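Side-chain contacts in envelopment polyprotein (Bovine Schmallenberg virus BH80/Germany/2011, PDB 7A56), which probably fuses viral and host-cell membranes during entry, as the class II fusion glycoprotein Gc, seen here in its postfusion trimer: residues A29-I34 with T205-S210; Y187-K192 with G252-L257; L377-N382 with V424-A429. One frame throughout, in Å; residues are numbered along the deposited sequence.

Contact 1 (A29-I34 with T205-S210); sequences ALQSDI and TMAHES
Met206 lies across Ile34 at a slant and makes the largest single contribution to the contact. The bend is in the last torsion (chi3 -66°), which turns the methyl back against the helix: Met206 CE comes within 3.5 Å of Ile34 CG2. The sulfur is close to both branches of the isoleucine, with Met206 SD 3.9 Å from Ile34 CG2 and equally far from Ile34 CD1. Gln31, one turn earlier on the same helix face, runs past Met206 in the opposite direction. Its extended chain lays CG 4.1 Å from Met206 SD and carries the amide onward to the start of the type II turn, where Gln31 NE2 comes near the methyl of Ala207. There a water accepts a weak bond from Gln31 NE2 and another, at 3.2 Å, from Ala207 N. Phe100 of strand 98-134 also packs on Gln31 and Ile34.

Each residue type fits its place: a flexible thioether moulds to a branched aliphatic, while a long amide has a greasy stem and a polar end. The helix is thus held to the strand-turn-strand segment chiefly by dispersion, with water mediating the polar link at the more open edge.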
# COMPACT_ATOMS: atom_id res chain seq x y z
N ALA A 29 -48.68 -0.47 11.75
CA ALA A 29 -48.24 -1.19 12.94
C ALA A 29 -46.86 -1.82 12.74
O ALA A 29 -46.02 -1.77 13.64
CB ALA A 29 -49.25 -2.25 13.31
N LEU A 30 -46.66 -2.47 11.60
CA LEU A 30 -45.39 -3.15 11.39
C LEU A 30 -44.25 -2.13 11.30
O LEU A 30 -43.18 -2.31 11.91
CB LEU A 30 -45.44 -4.02 10.14
CG LEU A 30 -46.46 -5.15 10.19
CD1 LEU A 30 -46.72 -5.64 8.78
CD2 LEU A 30 -45.93 -6.29 11.05
N GLN A 31 -44.47 -1.03 10.60
CA GLN A 31 -43.38 -0.06 10.49
C GLN A 31 -43.09 0.60 11.84
O GLN A 31 -41.92 0.89 12.17
CB GLN A 31 -43.74 0.96 9.40
CG GLN A 31 -43.71 0.36 8.00
CD GLN A 31 -44.24 1.31 6.93
OE1 GLN A 31 -45.20 2.03 7.17
NE2 GLN A 31 -43.60 1.34 5.77
N SER A 32 -44.14 0.80 12.65
CA SER A 32 -43.96 1.35 13.99
C SER A 32 -43.16 0.41 14.86
O SER A 32 -42.33 0.85 15.67
CB SER A 32 -45.32 1.57 14.65
OG SER A 32 -45.69 2.90 14.61
N ASP A 33 -43.49 -0.88 14.80
CA ASP A 33 -42.74 -1.89 15.54
C ASP A 33 -41.26 -1.90 15.17
O ASP A 33 -40.38 -1.98 16.04
CB ASP A 33 -43.37 -3.26 15.28
CG ASP A 33 -44.67 -3.47 16.05
OD1 ASP A 33 -45.02 -2.65 16.94
OD2 ASP A 33 -45.36 -4.44 15.74
N ILE A 34 -40.96 -1.90 13.86
CA ILE A 34 -39.56 -1.80 13.42
C ILE A 34 -38.90 -0.53 13.93
O ILE A 34 -37.77 -0.56 14.43
CB ILE A 34 -39.46 -1.89 11.88
CG1 ILE A 34 -39.95 -3.25 11.42
CG2 ILE A 34 -38.00 -1.58 11.44
CD1 ILE A 34 -40.43 -3.33 9.93
N THR A 205 -33.80 2.12 5.85
CA THR A 205 -34.62 3.18 5.27
C THR A 205 -36.02 2.63 5.01
O THR A 205 -36.20 1.64 4.27
CB THR A 205 -33.95 3.72 4.02
OG1 THR A 205 -32.74 4.39 4.42
CG2 THR A 205 -34.85 4.73 3.24
N MET A 206 -37.00 3.21 5.70
CA MET A 206 -38.40 2.91 5.48
C MET A 206 -39.05 4.20 5.00
O MET A 206 -38.40 5.24 4.86
CB MET A 206 -39.04 2.33 6.76
CG MET A 206 -38.59 0.84 7.05
SD MET A 206 -39.64 0.19 8.40
CE MET A 206 -39.00 1.32 9.69
N ALA A 207 -40.32 4.12 4.67
CA ALA A 207 -41.01 5.26 4.07
C ALA A 207 -40.85 6.53 4.91
O ALA A 207 -41.21 6.56 6.10
CB ALA A 207 -42.49 4.93 3.88
N HIS A 208 -40.29 7.56 4.31
CA HIS A 208 -40.04 8.84 4.98
C HIS A 208 -39.42 8.75 6.38
O HIS A 208 -39.56 9.69 7.18
CB HIS A 208 -41.34 9.64 5.09
CG HIS A 208 -42.03 9.87 3.78
ND1 HIS A 208 -41.52 10.70 2.80
CD2 HIS A 208 -43.19 9.37 3.29
CE1 HIS A 208 -42.33 10.70 1.76
NE2 HIS A 208 -43.36 9.91 2.04
N GLU A 209 -38.74 7.64 6.71
CA GLU A 209 -37.91 7.69 7.91
C GLU A 209 -36.72 6.76 7.74
O GLU A 209 -36.86 5.64 7.23
CB GLU A 209 -38.71 7.34 9.17
CG GLU A 209 -38.03 7.87 10.46
CD GLU A 209 -38.99 8.02 11.67
OE1 GLU A 209 -40.10 7.40 11.61
OE2 GLU A 209 -38.62 8.76 12.65
N SER A 210 -35.55 7.21 8.17
CA SER A 210 -34.38 6.35 8.17
C SER A 210 -33.83 6.19 9.59
O SER A 210 -34.03 7.05 10.46
CB SER A 210 -33.27 6.91 7.23
OG SER A 210 -33.51 6.53 5.87
O HOH W 1 -41.55 1.21 4.09

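Contact 2 (Y187-K192 with G252-L257); sequences YKIYKK and GDINDL
Lys191 NZ donates to Asp256 OD2 across 2.8 Å, forming a salt bridge, the one direct polar link between strand 187-192 and the loop 252-257. The ammonium meets the syn lone pair of OD2, on the side of the other carboxylate oxygen. The lysine chain is fully extended, with CG opposite the backbone N about the first torsion (chi1 -169°), and it meets the aspartate side chain nearly at a right angle. That approach also brings Lys191 CE to 3.3 Å from Asp256 OD2. The other oxygen is used as well: Leu257 N donates to Asp256 OD1 over 2.8 Å, from the anti side and 19° out of the carboxylate plane. With one oxygen held by the lysine and the other by the backbone, the rotation of the carboxylate is restrained.

Two residues back on the same strand face, Ile189 packs obliquely on Ile254. The methyl CG2 of Ile254 is 3.8 Å from Ile189 CG1, and Ile189 CG2 is scarcely farther. Ile241 and Tyr119 also touch both isoleucines, and in these buried surroundings branched aliphatic side chains pack closely without bringing in a polar group to satisfy.

The site borders the trimer interface, where Asp256 N donates to Asp253 OD2 of the second subunit and Lys191 has a long, weak ion pair with Glu311 of that subunit. Asn255 ND2 instead bonds Ala261 O within its own chain, holding the loop together.

A lysine is long enough to carry its charge from the strand to the loop, and a short aspartate can receive it while its own backbone faces a neighbouring subunit. Charge pairing probably offsets the cost of burying the lysine; together with the isoleucine contact it holds the loop on strand 187-192, while Asp256 N bonds the second subunit.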
# COMPACT_ATOMS: atom_id res chain seq x y z
N TYR A 187 4.01 25.71 -1.11
CA TYR A 187 3.33 24.48 -0.69
C TYR A 187 3.61 24.23 0.79
O TYR A 187 4.70 24.54 1.28
CB TYR A 187 3.80 23.24 -1.49
CG TYR A 187 3.54 23.23 -2.99
CD1 TYR A 187 4.34 23.98 -3.86
CD2 TYR A 187 2.53 22.41 -3.54
CE1 TYR A 187 4.13 23.94 -5.23
CE2 TYR A 187 2.31 22.37 -4.91
CZ TYR A 187 3.11 23.13 -5.76
OH TYR A 187 2.92 23.09 -7.13
N LYS A 188 2.61 23.66 1.49
CA LYS A 188 2.75 23.20 2.87
C LYS A 188 2.74 21.68 2.88
O LYS A 188 1.86 21.07 2.29
CB LYS A 188 1.62 23.70 3.78
CG LYS A 188 1.37 25.21 3.68
CD LYS A 188 0.43 25.70 4.80
CE LYS A 188 0.62 27.21 5.08
NZ LYS A 188 0.43 28.03 3.85
N ILE A 189 3.70 21.09 3.57
CA ILE A 189 3.93 19.66 3.55
C ILE A 189 3.57 19.13 4.93
O ILE A 189 3.94 19.74 5.97
CB ILE A 189 5.38 19.31 3.14
CG1 ILE A 189 5.59 19.42 1.61
CG2 ILE A 189 5.69 17.85 3.56
CD1 ILE A 189 5.35 20.77 0.93
N TYR A 190 2.76 18.02 4.91
CA TYR A 190 2.25 17.31 6.08
C TYR A 190 2.59 15.82 6.03
O TYR A 190 2.73 15.23 4.96
CB TYR A 190 0.73 17.39 6.16
CG TYR A 190 0.22 18.81 6.26
CD1 TYR A 190 0.04 19.58 5.12
CD2 TYR A 190 -0.15 19.34 7.48
CE1 TYR A 190 -0.44 20.89 5.21
CE2 TYR A 190 -0.65 20.62 7.58
CZ TYR A 190 -0.81 21.38 6.44
OH TYR A 190 -1.34 22.65 6.53
N LYS A 191 2.72 15.23 7.21
CA LYS A 191 2.96 13.80 7.36
C LYS A 191 1.77 13.15 8.07
O LYS A 191 1.24 13.71 9.05
CB LYS A 191 4.23 13.57 8.16
CG LYS A 191 4.70 12.13 8.14
CD LYS A 191 5.97 12.02 8.99
CE LYS A 191 6.63 10.67 8.82
NZ LYS A 191 7.98 10.57 9.49
N LYS A 192 1.44 11.92 7.67
CA LYS A 192 0.36 11.15 8.36
C LYS A 192 0.75 10.90 9.82
O LYS A 192 1.90 10.51 10.10
CB LYS A 192 0.15 9.83 7.61
CG LYS A 192 -1.03 8.94 8.16
CD LYS A 192 -1.50 7.94 7.08
CE LYS A 192 -0.42 6.94 6.77
NZ LYS A 192 -0.67 6.22 5.47
N GLY A 252 3.43 12.46 -4.23
CA GLY A 252 4.59 12.11 -5.09
C GLY A 252 5.91 12.16 -4.31
O GLY A 252 5.93 11.95 -3.11
N ASP A 253 6.98 12.47 -5.05
CA ASP A 253 8.38 12.64 -4.61
C ASP A 253 8.63 13.75 -3.60
O ASP A 253 9.01 14.85 -4.02
CB ASP A 253 9.27 12.95 -5.83
CG ASP A 253 10.02 11.72 -6.32
OD1 ASP A 253 9.71 10.68 -5.69
OD2 ASP A 253 10.90 11.79 -7.27
N ILE A 254 8.27 13.57 -2.30
CA ILE A 254 8.26 14.70 -1.35
C ILE A 254 9.12 14.35 -0.15
O ILE A 254 8.94 13.30 0.48
CB ILE A 254 6.84 15.08 -0.85
CG1 ILE A 254 5.89 15.49 -2.01
CG2 ILE A 254 6.94 16.21 0.20
CD1 ILE A 254 4.31 15.45 -1.54
N ASN A 255 10.09 15.23 0.18
CA ASN A 255 11.00 14.98 1.29
C ASN A 255 10.24 14.97 2.61
O ASN A 255 9.41 15.85 2.85
CB ASN A 255 12.11 16.09 1.37
CG ASN A 255 13.31 15.79 0.49
OD1 ASN A 255 14.08 14.86 0.72
ND2 ASN A 255 13.49 16.61 -0.50
N ASP A 256 10.62 14.06 3.52
CA ASP A 256 10.23 14.21 4.91
C ASP A 256 11.04 15.35 5.57
O ASP A 256 12.09 15.79 5.05
CB ASP A 256 10.43 12.86 5.66
CG ASP A 256 9.53 12.69 6.89
OD1 ASP A 256 9.02 13.69 7.48
OD2 ASP A 256 9.36 11.50 7.25
N LEU A 257 10.53 15.86 6.69
CA LEU A 257 11.21 16.94 7.40
C LEU A 257 12.64 16.51 7.76
O LEU A 257 12.86 15.40 8.27
CB LEU A 257 10.39 17.31 8.67
CG LEU A 257 11.00 18.45 9.53
CD1 LEU A 257 11.04 19.80 8.77
CD2 LEU A 257 10.21 18.63 10.82

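Contact 3 (L377-N382 with V424-A429); sequences LKLSTN and VSVCSA
Leu377 has CG opposite its carbonyl carbon (chi1 -76°), a setting that directs CD2 across to two valines of the facing strand. Leu377 CD2 lies 4.1 Å from Val424 CG1, the two side chains meeting at a slant, and 4.2 Å from Val426 CG2, which it approaches tip to tip. Leu379 has a similar first torsion but a different second one (chi2 -160°), and its CD1 comes obliquely to 4.0 Å from Val426 CG1. Val426 thus offers one methyl to each leucine. Alternation along the two strands explains the pattern: Leu377 and Leu379 share one inward face, Val424 and Val426 the other. Leucine can span the gap between sheets, while valine, branched at CB, suits an extended strand and makes a compact surface for the leucines.

The strand axes pass 10.4 Å apart, running in similar directions at 28°, as expected for stacked layers of a beta sandwich. Strand 373-381 lies between 356-365 and 408-414 in one sheet, and strand 422-426 between 385-391 and 429-433 in the other. A type II' turn from Val426 to Ala429 links 422-426 to 429-433, and the disulfide Cys427-Cys387 ties this turn to strand 385-391.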
# COMPACT_ATOMS: atom_id res chain seq x y z
N LEU A 377 -18.08 18.15 -14.41
CA LEU A 377 -19.37 17.63 -14.82
C LEU A 377 -20.47 18.28 -13.99
O LEU A 377 -20.35 18.43 -12.76
CB LEU A 377 -19.41 16.10 -14.64
CG LEU A 377 -18.67 15.26 -15.69
CD1 LEU A 377 -17.16 15.39 -15.58
CD2 LEU A 377 -19.04 13.79 -15.55
N LYS A 378 -21.58 18.61 -14.65
CA LYS A 378 -22.85 18.83 -13.96
C LYS A 378 -23.77 17.63 -14.21
O LYS A 378 -24.12 17.34 -15.36
CB LYS A 378 -23.51 20.14 -14.41
CG LYS A 378 -22.75 21.39 -13.98
CD LYS A 378 -23.72 22.47 -13.54
CE LYS A 378 -23.00 23.79 -13.31
NZ LYS A 378 -22.88 24.64 -14.54
N LEU A 379 -24.16 16.97 -13.11
CA LEU A 379 -24.95 15.73 -13.11
C LEU A 379 -26.31 15.97 -12.47
O LEU A 379 -26.40 16.67 -11.45
CB LEU A 379 -24.30 14.61 -12.31
CG LEU A 379 -23.01 14.02 -12.83
CD1 LEU A 379 -22.80 12.67 -12.21
CD2 LEU A 379 -23.06 13.95 -14.33
N SER A 380 -27.34 15.34 -13.04
CA SER A 380 -28.66 15.19 -12.42
C SER A 380 -28.88 13.72 -12.08
O SER A 380 -28.44 12.83 -12.81
CB SER A 380 -29.77 15.70 -13.33
OG SER A 380 -29.83 17.10 -13.31
N THR A 381 -29.52 13.47 -10.94
CA THR A 381 -29.82 12.10 -10.55
C THR A 381 -31.11 12.09 -9.77
O THR A 381 -31.44 13.05 -9.05
CB THR A 381 -28.66 11.46 -9.74
OG1 THR A 381 -29.03 10.15 -9.32
CG2 THR A 381 -28.29 12.33 -8.49
N ASN A 382 -31.88 11.02 -9.95
CA ASN A 382 -33.14 10.90 -9.21
C ASN A 382 -32.93 10.25 -7.84
O ASN A 382 -33.92 10.08 -7.09
CB ASN A 382 -34.19 10.15 -10.07
CG ASN A 382 -33.82 8.68 -10.36
OD1 ASN A 382 -32.66 8.27 -10.36
ND2 ASN A 382 -34.84 7.88 -10.62
N VAL A 424 -17.32 10.51 -21.60
CA VAL A 424 -17.46 10.07 -20.22
C VAL A 424 -18.88 9.53 -20.04
O VAL A 424 -19.85 10.11 -20.53
CB VAL A 424 -17.20 11.19 -19.19
CG1 VAL A 424 -17.54 10.69 -17.78
CG2 VAL A 424 -15.73 11.72 -19.26
N SER A 425 -18.98 8.41 -19.32
CA SER A 425 -20.29 7.87 -18.97
C SER A 425 -20.34 7.72 -17.46
O SER A 425 -19.33 7.40 -16.82
CB SER A 425 -20.55 6.52 -19.70
OG SER A 425 -19.89 5.41 -19.10
N VAL A 426 -21.52 8.00 -16.90
CA VAL A 426 -21.80 7.80 -15.47
C VAL A 426 -23.13 7.05 -15.35
O VAL A 426 -24.17 7.57 -15.77
CB VAL A 426 -21.87 9.14 -14.73
CG1 VAL A 426 -22.13 8.90 -13.25
CG2 VAL A 426 -20.54 9.95 -14.97
N CYS A 427 -23.11 5.86 -14.77
CA CYS A 427 -24.27 4.94 -14.82
C CYS A 427 -24.62 4.81 -16.31
O CYS A 427 -23.74 4.56 -17.15
CB CYS A 427 -25.40 5.46 -13.92
SG CYS A 427 -25.39 4.92 -12.13
N SER A 428 -25.86 5.00 -16.72
CA SER A 428 -26.12 4.84 -18.14
C SER A 428 -26.00 6.15 -18.94
O SER A 428 -26.22 6.14 -20.15
CB SER A 428 -27.51 4.19 -18.35
OG SER A 428 -28.52 5.08 -17.96
N ALA A 429 -25.60 7.26 -18.31
CA ALA A 429 -25.55 8.54 -19.01
C ALA A 429 -24.21 8.71 -19.71
O ALA A 429 -23.18 8.26 -19.22
CB ALA A 429 -25.79 9.70 -18.05

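In the fold
From the N terminus, the chain first forms helix 23-40, but contact 1 closes only at the hairpin of strands 197-206 and 209-214, after 170 intervening residues. Before that loop is complete, strand 187-192 has already opened contact 2, which closes at 252-257; contacts 1 and 2 therefore cross. Strands 187-192 and 197-206 both pair with the long strand 98-134, which connects the two regions although the contact centres are about 49 Å apart. Contact 3 comes later, in series with both, and closes a 41-residue loop inside a separate C-terminal sandwich. Thus contact 1 fastens a helix to strands, contact 2 a loop beside the trimer interface, and contact 3 two sheets.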